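Local atomic coordinates of cryptochrome DASH, chloroplastic/mitochondrial (Arabidopsis thaliana, PDB entry 2J4D), a protein that repairs cyclobutane pyrimidine dimers in single-stranded DNA as a photolyase, binding FAD and a folate light antenna, and may also act as a photoreceptor. Residues A[49-52]-A[53-57]; A[152-155]-A[156-160]; A[171-174]-A[175-178]; A[303-306]-A[307-310]. All coordinates share one frame; numbering follows the deposited sequence.

All four contacts are local, and three of them belong to the alpha/beta photolyase domain. Contact 1 spans the loop after strand 41-46 and the first residues of helix 56-63. It packs against contact 3, where Asp56 CB meets Ile172 CG2 at 4.0 Å. Contact 2, on helix 147-161, touches contact 3 through Glu153 and Leu171. Contact 3 also reaches contact 4, through Met177 and Tyr303, so it borders all three others. Contacts 2 and 4 lie far apart, with centres about 39 Å from each other. The side chains of Ser175 and Val306 each come to about 10 Å from the FAD, and Val152 to about 9 Å from the folate.

Contact 1: A[49-52]-A[53-57]; sequences DLRV and LDNDA
The loop from strand 41-46 into helix 56-63 is held together by the side chains of Arg51 and Asn55, which bind backbone carbonyls of the same loop. Asn55 ND2 gives a nearly straight hydrogen bond to Arg51 O at 3.0 Å, with an N-H...O angle of 166°. The carbonyl oxygen lies in the amide plane of Asn55. CG of Asn55 is anti to the backbone N (chi1 -173°), which turns the amide back toward residues 49-52. The chain folds round at Leu53 and Asp54, and Asn55 CB comes 3.4 Å from Val52 O. Asn55 is also the N-cap residue of helix 56-63. Its OD1 takes the backbone N of Leu58 and NE2 of His142, while its ND2 serves the loop. One amide therefore ties the helix start to the preceding turn. Water 1 extends this link: it accepts from Asn55 ND2 and donates to Asp49 OD2 at 2.8 Å. Asp49 OD1 is taken by the backbone N of Arg47. Arg51 grips the carbonyls of Leu53 and Asp54 with the edge of its guanidinium. NH2 binds Asp54 O at 2.9 Å, with the oxygen in the guanidinium plane. NE makes weak, bent bonds to Leu53 O at 2.8 Å and to Asp54 O at 3.2 Å. The chain of Arg51 is extended from CG to NE, which carries the group across the turn. NH1 binds Gly295 O, and Asp54 and Asp56 both form salt bridges to Arg300.

Contact 2: A[152-155]-A[156-160]; sequences VERL and VNQGL
This is a one-turn contact along helix 147-161, the helix of the beta-alpha-beta unit formed with strands 138-142 and 168-172. Regular i to i+4 backbone bonds join the two segments, as in Val156 N to Val152 O and Asn157 N to Glu153 O, both 2.9 Å. The bond from Gly159 N to Leu155 O has the same length but is more bent, at 138°. On the side facing the sheet, Val152 CG1 meets Val156 CG2 at 4.2 Å. Val156 CG2 also lies 3.3 Å from Val152 O, because this methyl stands beside its own backbone N. Both valines pack on Trp45 of strand 41-46, and Val156 also touches helix 123-134. On the outer side, Arg154 and Gln158 cross obliquely. Gln158 NE2 lies 3.6 Å from Arg154 CG, and Gln158 OE1 is 3.2 Å from Arg154 NH1. The guanidinium and amide planes stand 77° apart. Arg154 bends at chi3 (71°), which brings one face of its guanidinium over Leu155 CG. Its NH2 forms a salt bridge with Asp151, so the arginine is held by that carboxylate while Gln158 lies across its chain. Glu153 points away from the 156-160 turn. Its buried carboxylate lies against strand 168-172 and forms salt bridges to Arg47 and Lys143, which would probably favour its charged form beside the apolar valine packing.

Contact 3: A[171-174]-A[175-178]; sequences LIWG and STMY
Hydrogen bonds at the chain turn after strand 168-172 centre on the hydroxyl of Thr176. Trp173 NE1 donates to Thr176 OG1 at 2.9 Å, almost straight at 171°. The oxygen lies at the ring edge, in the plane of the indole. The same hydroxyl donates to Tyr178 O at 2.6 Å, meeting that carbonyl from above its plane. Thr176 OG1 is therefore both acceptor and donor, and its two partners fix its rotation. The hydroxyl stands between the backbone N and the carbonyl carbon (chi1 59°), where it can face the indole and Tyr178 O together. Trp173 CG is anti to its own backbone N, and the ring extends along the chain toward Thr176.

The backbone adds a weak bond from Thr176 N to Gly174 O at 2.8 Å. Ser175 OG also lies very close to Gly174 O, at 2.4 Å, and a bond so short is doubtful. Ser175 has positive phi (67°), and the chain turns sharply here.

Apolar packing is slight. Thr176 CG2 rests 3.8 Å from Trp173 CZ2, and the two side chains cross at about a right angle.

The chain leaves strand 168-172, an outermost strand of the five-stranded parallel sheet, and runs toward helix 194-204, packing against helix 317-339 on the way. Ile172 still bonds its backbone to strand 138-142. Beyond the turn, Asp330 of helix 317-339 receives the backbone N of Met177 and of Tyr178, and Arg329 binds Ser175 O. The Tyr178 side chain packs on helix 194-204.

Contact 4: A[303-306]-A[307-310]; sequences YEEV and QRYE
A two-point salt bridge between Glu305 and Arg308 marks this turn of helix 299-312. Arg308 NH1 binds Glu305 OE2 at 2.6 Å, nearly straight at 171°, with the oxygen in the guanidinium plane. NH1 meets OE2 from above the carboxylate plane of Glu305. NH2 reaches Glu305 OE1 at 2.9 Å on the syn side, along a more bent path. The two planes are 63° apart, so the pair is not coplanar. Glu305 bends at chi2, bringing its carboxylate alongside the arginine. Both oxygens have further donors: OE2 takes Tyr26 OH and OE1 takes Trp264 NE1. This buried carboxylate is thus well supplied, which would probably favour its charged form.

Backbone donors 307 to 310 bind the carbonyls of 303 to 306, such as Gln307 N to Tyr303 O at 2.8 Å. On another side of the helix, the Gln307 amide stacks on Tyr303 with its plane 25° from the ring. Gln307 CG makes a CH-pi contact over the face of the Tyr303 ring, 4.0 Å from its centroid. Glu304 finds its partners in Ser210 and Arg212, Tyr309 OH in Asp267, and Glu310 in Thr319.

Helix 299-312 lies among three others. Val306 touches Val322 of helix 317-339 and Phe263 of helix 252-265, and Arg308 meets Tyr26 of helix 12-26.

Contact 1: A[49-52]-A[53-57]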
ATOM      1  N   ASP A  49       5.756   6.274   5.134  1.00 16.14           N
ATOM      2  CA  ASP A  49       5.096   7.569   5.197  1.00 18.80           C
ATOM      3  C   ASP A  49       5.967   8.513   4.369  1.00 17.80           C
ATOM      4  O   ASP A  49       6.301   9.620   4.801  1.00 17.86           O
ATOM      5  CB  ASP A  49       5.011   8.033   6.660  1.00 18.50           C
ATOM      6  CG  ASP A  49       6.373   8.026   7.374  1.00 22.01           C
ATOM      7  OD1 ASP A  49       7.351   7.466   6.841  1.00 19.39           O
ATOM      8  OD2 ASP A  49       6.457   8.575   8.492  1.00 21.67           O
ATOM      9  N   LEU A  50       6.324   8.063   3.165  1.00 17.66           N
ATOM     10  CA  LEU A  50       7.212   8.823   2.284  1.00 18.52           C
ATOM     11  C   LEU A  50       6.566  10.027   1.600  1.00 20.49           C
ATOM     12  O   LEU A  50       6.394  10.055   0.377  1.00 18.12           O
ATOM     13  CB  LEU A  50       7.825   7.877   1.238  1.00 17.91           C
ATOM     14  CG  LEU A  50       8.397   6.589   1.852  1.00 19.12           C
ATOM     15  CD1 LEU A  50       9.018   5.721   0.756  1.00 17.02           C
ATOM     16  CD2 LEU A  50       9.425   6.940   2.927  1.00 17.16           C
ATOM     17  N   ARG A  51       6.219  11.030   2.399  1.00 15.55           N
ATOM     18  CA  ARG A  51       5.583  12.236   1.875  1.00 17.72           C
ATOM     19  C   ARG A  51       5.835  13.390   2.827  1.00 19.48           C
ATOM     20  O   ARG A  51       6.245  13.186   3.978  1.00 18.92           O
ATOM     21  CB  ARG A  51       4.062  12.050   1.770  1.00 17.34           C
ATOM     22  CG  ARG A  51       3.391  11.868   3.146  1.00 17.52           C
ATOM     23  CD  ARG A  51       1.867  11.798   3.081  1.00 17.36           C
ATOM     24  NE  ARG A  51       1.295  11.795   4.434  1.00 18.80           N
ATOM     25  CZ  ARG A  51       1.247  10.730   5.234  1.00 21.89           C
ATOM     26  NH1 ARG A  51       1.721   9.555   4.823  1.00 14.83           N
ATOM     27  NH2 ARG A  51       0.761  10.845   6.466  1.00 17.93           N
ATOM     28  N   VAL A  52       5.569  14.595   2.331  1.00 17.60           N
ATOM     29  CA  VAL A  52       5.701  15.814   3.107  1.00 20.43           C
ATOM     30  C   VAL A  52       4.291  16.249   3.505  1.00 20.75           C
ATOM     31  O   VAL A  52       4.044  16.609   4.654  1.00 20.78           O
ATOM     32  CB  VAL A  52       6.372  16.932   2.276  1.00 19.87           C
ATOM     33  CG1 VAL A  52       6.315  18.250   3.025  1.00 26.19           C
ATOM     34  CG2 VAL A  52       7.810  16.558   1.988  1.00 21.21           C
ATOM     35  N   LEU A  53       3.354  16.188   2.561  1.00 21.31           N
ATOM     36  CA  LEU A  53       1.973  16.588   2.844  1.00 22.26           C
ATOM     37  C   LEU A  53       1.298  15.782   3.946  1.00 22.17           C
ATOM     38  O   LEU A  53       1.507  14.573   4.068  1.00 21.11           O
ATOM     39  CB  LEU A  53       1.094  16.463   1.595  1.00 24.67           C
ATOM     40  CG  LEU A  53       1.029  17.569   0.544  1.00 31.50           C
ATOM     41  CD1 LEU A  53      -0.027  17.201  -0.481  1.00 28.72           C
ATOM     42  CD2 LEU A  53       0.675  18.898   1.196  1.00 33.63           C
ATOM     43  N   ASP A  54       0.478  16.467   4.739  1.00 19.17           N
ATOM     44  CA  ASP A  54      -0.297  15.828   5.794  1.00 20.76           C
ATOM     45  C   ASP A  54       0.497  14.774   6.559  1.00 20.14           C
ATOM     46  O   ASP A  54       0.031  13.649   6.760  1.00 19.34           O
ATOM     47  CB  ASP A  54      -1.550  15.205   5.162  1.00 21.39           C
ATOM     48  CG  ASP A  54      -2.478  14.585   6.186  1.00 25.82           C
ATOM     49  OD1 ASP A  54      -2.623  15.159   7.283  1.00 22.83           O
ATOM     50  OD2 ASP A  54      -3.076  13.532   5.887  1.00 25.11           O
ATOM     51  N   ASN A  55       1.697  15.151   6.984  1.00 20.30           N
ATOM     52  CA  ASN A  55       2.574  14.254   7.727  1.00 22.56           C
ATOM     53  C   ASN A  55       2.713  14.772   9.158  1.00 24.08           C
ATOM     54  O   ASN A  55       3.471  15.714   9.401  1.00 22.71           O
ATOM     55  CB  ASN A  55       3.959  14.210   7.068  1.00 19.82           C
ATOM     56  CG  ASN A  55       4.867  13.162   7.692  1.00 21.80           C
ATOM     57  OD1 ASN A  55       4.808  12.913   8.888  1.00 18.00           O
ATOM     58  ND2 ASN A  55       5.717  12.555   6.881  1.00 18.11           N
ATOM     59  N   ASP A  56       1.984  14.158  10.093  1.00 21.96           N
ATOM     60  CA  ASP A  56       2.024  14.560  11.498  1.00 23.75           C
ATOM     61  C   ASP A  56       3.368  14.346  12.176  1.00 24.13           C
ATOM     62  O   ASP A  56       3.736  15.102  13.081  1.00 23.42           O
ATOM     63  CB  ASP A  56       0.957  13.821  12.311  1.00 27.47           C
ATOM     64  CG  ASP A  56      -0.428  14.364  12.076  1.00 31.40           C
ATOM     65  OD1 ASP A  56      -0.555  15.584  11.858  1.00 35.93           O
ATOM     66  OD2 ASP A  56      -1.391  13.578  12.122  1.00 36.41           O
ATOM     67  N   ALA A  57       4.092  13.305  11.775  1.00 20.57           N
ATOM     68  CA  ALA A  57       5.398  13.059  12.386  1.00 22.01           C
ATOM     69  C   ALA A  57       6.331  14.217  12.020  1.00 22.87           C
ATOM     70  O   ALA A  57       7.047  14.748  12.875  1.00 21.51           O
ATOM     71  CB  ALA A  57       5.972  11.723  11.904  1.00 19.22           C
TER
HETATM   72  O   HOH W   1       7.699  11.034   8.426  1.00 23.07           O

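Contact 2: A[152-155]-A[156-160]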
ATOM      1  N   VAL A 152      10.877  -3.772  15.457  1.00 14.92           N
ATOM      2  CA  VAL A 152      11.909  -2.807  15.113  1.00 17.16           C
ATOM      3  C   VAL A 152      11.758  -1.561  15.995  1.00 16.72           C
ATOM      4  O   VAL A 152      12.752  -0.975  16.415  1.00 18.52           O
ATOM      5  CB  VAL A 152      11.854  -2.427  13.619  1.00 16.97           C
ATOM      6  CG1 VAL A 152      12.863  -1.308  13.325  1.00 18.07           C
ATOM      7  CG2 VAL A 152      12.176  -3.662  12.777  1.00 18.77           C
ATOM      8  N   GLU A 153      10.521  -1.164  16.293  1.00 17.20           N
ATOM      9  CA  GLU A 153      10.290  -0.011  17.168  1.00 15.88           C
ATOM     10  C   GLU A 153      10.926  -0.299  18.530  1.00 19.48           C
ATOM     11  O   GLU A 153      11.584   0.562  19.127  1.00 17.68           O
ATOM     12  CB  GLU A 153       8.788   0.246  17.344  1.00 16.31           C
ATOM     13  CG  GLU A 153       8.099   0.644  16.057  1.00 17.21           C
ATOM     14  CD  GLU A 153       6.583   0.729  16.176  1.00 21.53           C
ATOM     15  OE1 GLU A 153       6.029   0.352  17.237  1.00 17.01           O
ATOM     16  OE2 GLU A 153       5.945   1.176  15.193  1.00 20.22           O
ATOM     17  N   ARG A 154      10.715  -1.518  19.018  1.00 16.82           N
ATOM     18  CA  ARG A 154      11.275  -1.931  20.299  1.00 18.82           C
ATOM     19  C   ARG A 154      12.806  -1.877  20.257  1.00 19.81           C
ATOM     20  O   ARG A 154      13.439  -1.339  21.161  1.00 19.68           O
ATOM     21  CB  ARG A 154      10.836  -3.360  20.629  1.00 20.49           C
ATOM     22  CG  ARG A 154      11.544  -3.970  21.853  1.00 17.81           C
ATOM     23  CD  ARG A 154      11.150  -5.439  22.047  1.00 15.99           C
ATOM     24  NE  ARG A 154      11.712  -6.313  21.015  1.00 20.34           N
ATOM     25  CZ  ARG A 154      12.946  -6.805  21.033  1.00 23.05           C
ATOM     26  NH1 ARG A 154      13.763  -6.517  22.037  1.00 21.46           N
ATOM     27  NH2 ARG A 154      13.368  -7.582  20.043  1.00 20.68           N
ATOM     28  N   LEU A 155      13.397  -2.431  19.203  1.00 17.44           N
ATOM     29  CA  LEU A 155      14.853  -2.449  19.098  1.00 20.77           C
ATOM     30  C   LEU A 155      15.438  -1.041  18.996  1.00 21.47           C
ATOM     31  O   LEU A 155      16.500  -0.758  19.565  1.00 20.98           O
ATOM     32  CB  LEU A 155      15.276  -3.317  17.914  1.00 17.82           C
ATOM     33  CG  LEU A 155      14.944  -4.797  18.176  1.00 21.82           C
ATOM     34  CD1 LEU A 155      14.980  -5.568  16.887  1.00 21.72           C
ATOM     35  CD2 LEU A 155      15.932  -5.395  19.188  1.00 23.13           C
ATOM     36  N   VAL A 156      14.747  -0.154  18.290  1.00 16.96           N
ATOM     37  CA  VAL A 156      15.218   1.223  18.173  1.00 19.10           C
ATOM     38  C   VAL A 156      15.095   1.925  19.528  1.00 20.40           C
ATOM     39  O   VAL A 156      16.003   2.636  19.967  1.00 20.26           O
ATOM     40  CB  VAL A 156      14.396   2.011  17.113  1.00 19.49           C
ATOM     41  CG1 VAL A 156      14.682   3.507  17.215  1.00 21.75           C
ATOM     42  CG2 VAL A 156      14.756   1.518  15.719  1.00 19.08           C
ATOM     43  N   ASN A 157      13.969   1.721  20.197  1.00 20.75           N
ATOM     44  CA  ASN A 157      13.754   2.349  21.493  1.00 20.46           C
ATOM     45  C   ASN A 157      14.829   1.891  22.493  1.00 20.97           C
ATOM     46  O   ASN A 157      15.390   2.707  23.225  1.00 20.65           O
ATOM     47  CB  ASN A 157      12.359   1.999  22.016  1.00 23.33           C
ATOM     48  CG  ASN A 157      11.924   2.902  23.143  1.00 27.30           C
ATOM     49  OD1 ASN A 157      12.157   4.108  23.105  1.00 28.24           O
ATOM     50  ND2 ASN A 157      11.279   2.329  24.147  1.00 25.54           N
ATOM     51  N   GLN A 158      15.124   0.594  22.514  1.00 20.17           N
ATOM     52  CA  GLN A 158      16.137   0.066  23.427  1.00 21.84           C
ATOM     53  C   GLN A 158      17.543   0.518  23.023  1.00 22.67           C
ATOM     54  O   GLN A 158      18.430   0.676  23.870  1.00 23.05           O
ATOM     55  CB  GLN A 158      16.048  -1.464  23.487  1.00 19.64           C
ATOM     56  CG  GLN A 158      14.724  -1.938  24.087  1.00 20.53           C
ATOM     57  CD  GLN A 158      14.576  -3.448  24.162  1.00 23.35           C
ATOM     58  OE1 GLN A 158      15.349  -4.199  23.561  1.00 24.17           O
ATOM     59  NE2 GLN A 158      13.561  -3.902  24.893  1.00 20.17           N
ATOM     60  N   GLY A 159      17.741   0.733  21.726  1.00 21.68           N
ATOM     61  CA  GLY A 159      19.035   1.182  21.241  1.00 23.40           C
ATOM     62  C   GLY A 159      19.306   2.600  21.712  1.00 25.77           C
ATOM     63  O   GLY A 159      20.433   2.939  22.097  1.00 25.86           O
ATOM     64  N   LEU A 160      18.268   3.430  21.693  1.00 23.41           N
ATOM     65  CA  LEU A 160      18.386   4.816  22.134  1.00 27.18           C
ATOM     66  C   LEU A 160      18.648   4.909  23.639  1.00 31.91           C
ATOM     67  O   LEU A 160      19.423   5.758  24.083  1.00 31.25           O
ATOM     68  CB  LEU A 160      17.113   5.596  21.786  1.00 24.50           C
ATOM     69  CG  LEU A 160      16.858   5.786  20.287  1.00 23.27           C
ATOM     70  CD1 LEU A 160      15.449   6.321  20.067  1.00 23.57           C
ATOM     71  CD2 LEU A 160      17.888   6.745  19.709  1.00 24.67           C
TER

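Contact 3: A[171-174]-A[175-178]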
ATOM      1  N   LEU A 171       6.489   7.836  18.796  1.00 21.66           N
ATOM      2  CA  LEU A 171       5.723   7.222  17.706  1.00 21.58           C
ATOM      3  C   LEU A 171       4.374   7.922  17.578  1.00 21.68           C
ATOM      4  O   LEU A 171       3.641   8.065  18.551  1.00 21.13           O
ATOM      5  CB  LEU A 171       5.550   5.721  17.976  1.00 17.52           C
ATOM      6  CG  LEU A 171       6.898   4.979  18.060  1.00 19.14           C
ATOM      7  CD1 LEU A 171       6.717   3.574  18.574  1.00 17.34           C
ATOM      8  CD2 LEU A 171       7.551   4.968  16.685  1.00 21.40           C
ATOM      9  N   ILE A 172       4.052   8.358  16.366  1.00 22.07           N
ATOM     10  CA  ILE A 172       2.821   9.089  16.117  1.00 19.54           C
ATOM     11  C   ILE A 172       1.826   8.270  15.304  1.00 20.36           C
ATOM     12  O   ILE A 172       2.194   7.668  14.296  1.00 15.93           O
ATOM     13  CB  ILE A 172       3.133  10.378  15.331  1.00 22.34           C
ATOM     14  CG1 ILE A 172       4.289  11.129  15.999  1.00 21.67           C
ATOM     15  CG2 ILE A 172       1.890  11.242  15.212  1.00 21.30           C
ATOM     16  CD1 ILE A 172       4.043  11.474  17.447  1.00 25.62           C
ATOM     17  N   TRP A 173       0.567   8.240  15.725  1.00 20.76           N
ATOM     18  CA  TRP A 173      -0.413   7.500  14.945  1.00 21.26           C
ATOM     19  C   TRP A 173      -0.694   8.249  13.648  1.00 23.46           C
ATOM     20  O   TRP A 173      -0.827   9.473  13.641  1.00 26.91           O
ATOM     21  CB  TRP A 173      -1.736   7.322  15.696  1.00 20.58           C
ATOM     22  CG  TRP A 173      -2.688   6.506  14.888  1.00 17.78           C
ATOM     23  CD1 TRP A 173      -3.647   6.963  14.021  1.00 21.88           C
ATOM     24  CD2 TRP A 173      -2.676   5.085  14.755  1.00 20.82           C
ATOM     25  NE1 TRP A 173      -4.225   5.907  13.350  1.00 17.97           N
ATOM     26  CE2 TRP A 173      -3.645   4.743  13.781  1.00 19.96           C
ATOM     27  CE3 TRP A 173      -1.932   4.062  15.362  1.00 19.46           C
ATOM     28  CZ2 TRP A 173      -3.887   3.426  13.400  1.00 16.77           C
ATOM     29  CZ3 TRP A 173      -2.173   2.746  14.981  1.00 21.36           C
ATOM     30  CH2 TRP A 173      -3.143   2.442  14.008  1.00 21.72           C
ATOM     31  N   GLY A 174      -0.782   7.509  12.551  1.00 25.56           N
ATOM     32  CA  GLY A 174      -1.079   8.119  11.265  1.00 30.33           C
ATOM     33  C   GLY A 174      -1.684   7.050  10.380  1.00 31.23           C
ATOM     34  O   GLY A 174      -2.307   6.120  10.876  1.00 36.05           O
ATOM     35  N   SER A 175      -1.507   7.183   9.073  1.00 35.10           N
ATOM     36  CA  SER A 175      -1.999   6.210   8.100  1.00 34.58           C
ATOM     37  C   SER A 175      -3.508   6.033   7.894  1.00 32.54           C
ATOM     38  O   SER A 175      -3.925   5.785   6.772  1.00 33.90           O
ATOM     39  CB  SER A 175      -1.367   4.827   8.365  1.00 39.05           C
ATOM     40  OG  SER A 175      -1.878   4.200   9.536  1.00 46.62           O
ATOM     41  N   THR A 176      -4.333   6.166   8.933  1.00 28.62           N
ATOM     42  CA  THR A 176      -5.782   5.951   8.750  1.00 25.16           C
ATOM     43  C   THR A 176      -6.632   7.195   8.492  1.00 24.58           C
ATOM     44  O   THR A 176      -6.240   8.300   8.850  1.00 25.00           O
ATOM     45  CB  THR A 176      -6.372   5.213   9.956  1.00 21.97           C
ATOM     46  OG1 THR A 176      -6.133   5.978  11.143  1.00 20.27           O
ATOM     47  CG2 THR A 176      -5.737   3.831  10.098  1.00 20.50           C
ATOM     48  N   MET A 177      -7.803   7.009   7.877  1.00 21.80           N
ATOM     49  CA  MET A 177      -8.679   8.140   7.579  1.00 22.12           C
ATOM     50  C   MET A 177      -9.340   8.585   8.869  1.00 21.91           C
ATOM     51  O   MET A 177      -9.445   9.776   9.137  1.00 21.30           O
ATOM     52  CB  MET A 177      -9.739   7.777   6.542  1.00 19.49           C
ATOM     53  CG  MET A 177     -10.467   8.999   5.987  1.00 23.46           C
ATOM     54  SD  MET A 177     -11.278   8.643   4.424  1.00 27.30           S
ATOM     55  CE  MET A 177     -12.548   7.476   4.956  1.00 25.05           C
ATOM     56  N   TYR A 178      -9.805   7.616   9.650  1.00 19.60           N
ATOM     57  CA  TYR A 178     -10.373   7.898  10.954  1.00 19.33           C
ATOM     58  C   TYR A 178      -9.225   7.635  11.929  1.00 20.38           C
ATOM     59  O   TYR A 178      -8.595   6.582  11.879  1.00 20.31           O
ATOM     60  CB  TYR A 178     -11.546   6.964  11.269  1.00 21.30           C
ATOM     61  CG  TYR A 178     -12.808   7.339  10.541  1.00 21.68           C
ATOM     62  CD1 TYR A 178     -13.138   6.744   9.326  1.00 23.20           C
ATOM     63  CD2 TYR A 178     -13.661   8.319  11.052  1.00 23.86           C
ATOM     64  CE1 TYR A 178     -14.290   7.118   8.634  1.00 23.93           C
ATOM     65  CE2 TYR A 178     -14.817   8.703  10.365  1.00 22.61           C
ATOM     66  CZ  TYR A 178     -15.121   8.096   9.157  1.00 26.12           C
ATOM     67  OH  TYR A 178     -16.256   8.467   8.476  1.00 25.50           O
TER

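Contact 4: A[303-306]-A[307-310]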
ATOM      1  N   TYR A 303      -9.655  12.611   1.257  1.00 18.27           N
ATOM      2  CA  TYR A 303     -10.981  13.019   1.721  1.00 19.98           C
ATOM      3  C   TYR A 303     -11.254  14.494   1.419  1.00 19.61           C
ATOM      4  O   TYR A 303     -12.341  14.858   0.962  1.00 18.87           O
ATOM      5  CB  TYR A 303     -11.116  12.769   3.226  1.00 17.73           C
ATOM      6  CG  TYR A 303     -12.426  13.255   3.801  1.00 20.29           C
ATOM      7  CD1 TYR A 303     -13.639  12.708   3.385  1.00 23.80           C
ATOM      8  CD2 TYR A 303     -12.457  14.275   4.753  1.00 21.14           C
ATOM      9  CE1 TYR A 303     -14.860  13.168   3.904  1.00 26.94           C
ATOM     10  CE2 TYR A 303     -13.670  14.740   5.277  1.00 22.01           C
ATOM     11  CZ  TYR A 303     -14.860  14.183   4.845  1.00 26.23           C
ATOM     12  OH  TYR A 303     -16.054  14.652   5.340  1.00 28.05           O
ATOM     13  N   GLU A 304     -10.273  15.348   1.670  1.00 20.51           N
ATOM     14  CA  GLU A 304     -10.464  16.762   1.398  1.00 20.26           C
ATOM     15  C   GLU A 304     -10.629  17.021  -0.091  1.00 21.38           C
ATOM     16  O   GLU A 304     -11.364  17.924  -0.480  1.00 22.33           O
ATOM     17  CB  GLU A 304      -9.305  17.579   1.969  1.00 25.25           C
ATOM     18  CG  GLU A 304      -9.381  17.694   3.484  1.00 31.46           C
ATOM     19  CD  GLU A 304      -8.494  18.790   4.047  1.00 38.35           C
ATOM     20  OE1 GLU A 304      -7.526  18.462   4.758  1.00 36.26           O
ATOM     21  OE2 GLU A 304      -8.770  19.980   3.776  1.00 42.38           O
ATOM     22  N   GLU A 305      -9.956  16.230  -0.925  1.00 18.60           N
ATOM     23  CA  GLU A 305     -10.075  16.387  -2.371  1.00 17.45           C
ATOM     24  C   GLU A 305     -11.475  15.943  -2.795  1.00 18.45           C
ATOM     25  O   GLU A 305     -12.094  16.557  -3.672  1.00 19.12           O
ATOM     26  CB  GLU A 305      -9.010  15.555  -3.090  1.00 16.84           C
ATOM     27  CG  GLU A 305      -7.616  16.148  -2.998  1.00 19.51           C
ATOM     28  CD  GLU A 305      -7.497  17.471  -3.743  1.00 23.77           C
ATOM     29  OE1 GLU A 305      -7.766  17.497  -4.961  1.00 24.70           O
ATOM     30  OE2 GLU A 305      -7.132  18.486  -3.112  1.00 28.64           O
ATOM     31  N   VAL A 306     -11.968  14.874  -2.172  1.00 16.25           N
ATOM     32  CA  VAL A 306     -13.319  14.381  -2.453  1.00 19.19           C
ATOM     33  C   VAL A 306     -14.353  15.442  -2.029  1.00 20.57           C
ATOM     34  O   VAL A 306     -15.350  15.669  -2.723  1.00 21.99           O
ATOM     35  CB  VAL A 306     -13.614  13.063  -1.689  1.00 20.17           C
ATOM     36  CG1 VAL A 306     -15.104  12.727  -1.771  1.00 20.71           C
ATOM     37  CG2 VAL A 306     -12.800  11.918  -2.279  1.00 20.89           C
ATOM     38  N   GLN A 307     -14.120  16.085  -0.890  1.00 20.52           N
ATOM     39  CA  GLN A 307     -15.038  17.123  -0.420  1.00 22.95           C
ATOM     40  C   GLN A 307     -15.093  18.260  -1.429  1.00 20.61           C
ATOM     41  O   GLN A 307     -16.167  18.783  -1.740  1.00 20.40           O
ATOM     42  CB  GLN A 307     -14.578  17.703   0.919  1.00 25.72           C
ATOM     43  CG  GLN A 307     -14.768  16.807   2.134  1.00 25.11           C
ATOM     44  CD  GLN A 307     -14.259  17.488   3.393  1.00 33.09           C
ATOM     45  OE1 GLN A 307     -13.075  17.850   3.489  1.00 26.81           O
ATOM     46  NE2 GLN A 307     -15.149  17.681   4.360  1.00 32.61           N
ATOM     47  N   ARG A 308     -13.929  18.661  -1.925  1.00 20.13           N
ATOM     48  CA  ARG A 308     -13.883  19.743  -2.893  1.00 20.04           C
ATOM     49  C   ARG A 308     -14.590  19.331  -4.182  1.00 22.51           C
ATOM     50  O   ARG A 308     -15.311  20.130  -4.792  1.00 21.45           O
ATOM     51  CB  ARG A 308     -12.437  20.160  -3.183  1.00 23.60           C
ATOM     52  CG  ARG A 308     -12.380  21.461  -3.983  1.00 23.58           C
ATOM     53  CD  ARG A 308     -11.011  22.130  -3.976  1.00 29.10           C
ATOM     54  NE  ARG A 308     -10.129  21.600  -5.010  1.00 32.57           N
ATOM     55  CZ  ARG A 308      -9.222  20.659  -4.797  1.00 32.66           C
ATOM     56  NH1 ARG A 308      -9.081  20.151  -3.582  1.00 34.00           N
ATOM     57  NH2 ARG A 308      -8.461  20.228  -5.798  1.00 30.60           N
ATOM     58  N   TYR A 309     -14.397  18.078  -4.586  1.00 19.97           N
ATOM     59  CA  TYR A 309     -15.036  17.571  -5.794  1.00 20.63           C
ATOM     60  C   TYR A 309     -16.553  17.615  -5.642  1.00 22.30           C
ATOM     61  O   TYR A 309     -17.269  18.066  -6.551  1.00 22.07           O
ATOM     62  CB  TYR A 309     -14.598  16.132  -6.059  1.00 19.61           C
ATOM     63  CG  TYR A 309     -15.110  15.541  -7.360  1.00 21.16           C
ATOM     64  CD1 TYR A 309     -14.340  15.591  -8.523  1.00 21.10           C
ATOM     65  CD2 TYR A 309     -16.350  14.899  -7.418  1.00 20.91           C
ATOM     66  CE1 TYR A 309     -14.787  15.008  -9.711  1.00 23.22           C
ATOM     67  CE2 TYR A 309     -16.805  14.317  -8.595  1.00 22.47           C
ATOM     68  CZ  TYR A 309     -16.018  14.371  -9.739  1.00 25.80           C
ATOM     69  OH  TYR A 309     -16.457  13.769 -10.902  1.00 25.03           O
ATOM     70  N   GLU A 310     -17.045  17.157  -4.492  1.00 21.16           N
ATOM     71  CA  GLU A 310     -18.481  17.139  -4.244  1.00 21.96           C
ATOM     72  C   GLU A 310     -19.074  18.541  -4.274  1.00 24.06           C
ATOM     73  O   GLU A 310     -20.199  18.729  -4.731  1.00 23.08           O
ATOM     74  CB  GLU A 310     -18.799  16.469  -2.899  1.00 22.94           C
ATOM     75  CG  GLU A 310     -18.415  14.995  -2.844  1.00 22.71           C
ATOM     76  CD  GLU A 310     -19.118  14.248  -1.737  1.00 26.81           C
ATOM     77  OE1 GLU A 310     -19.330  14.841  -0.656  1.00 31.72           O
ATOM     78  OE2 GLU A 310     -19.446  13.059  -1.938  1.00 29.07           O
TER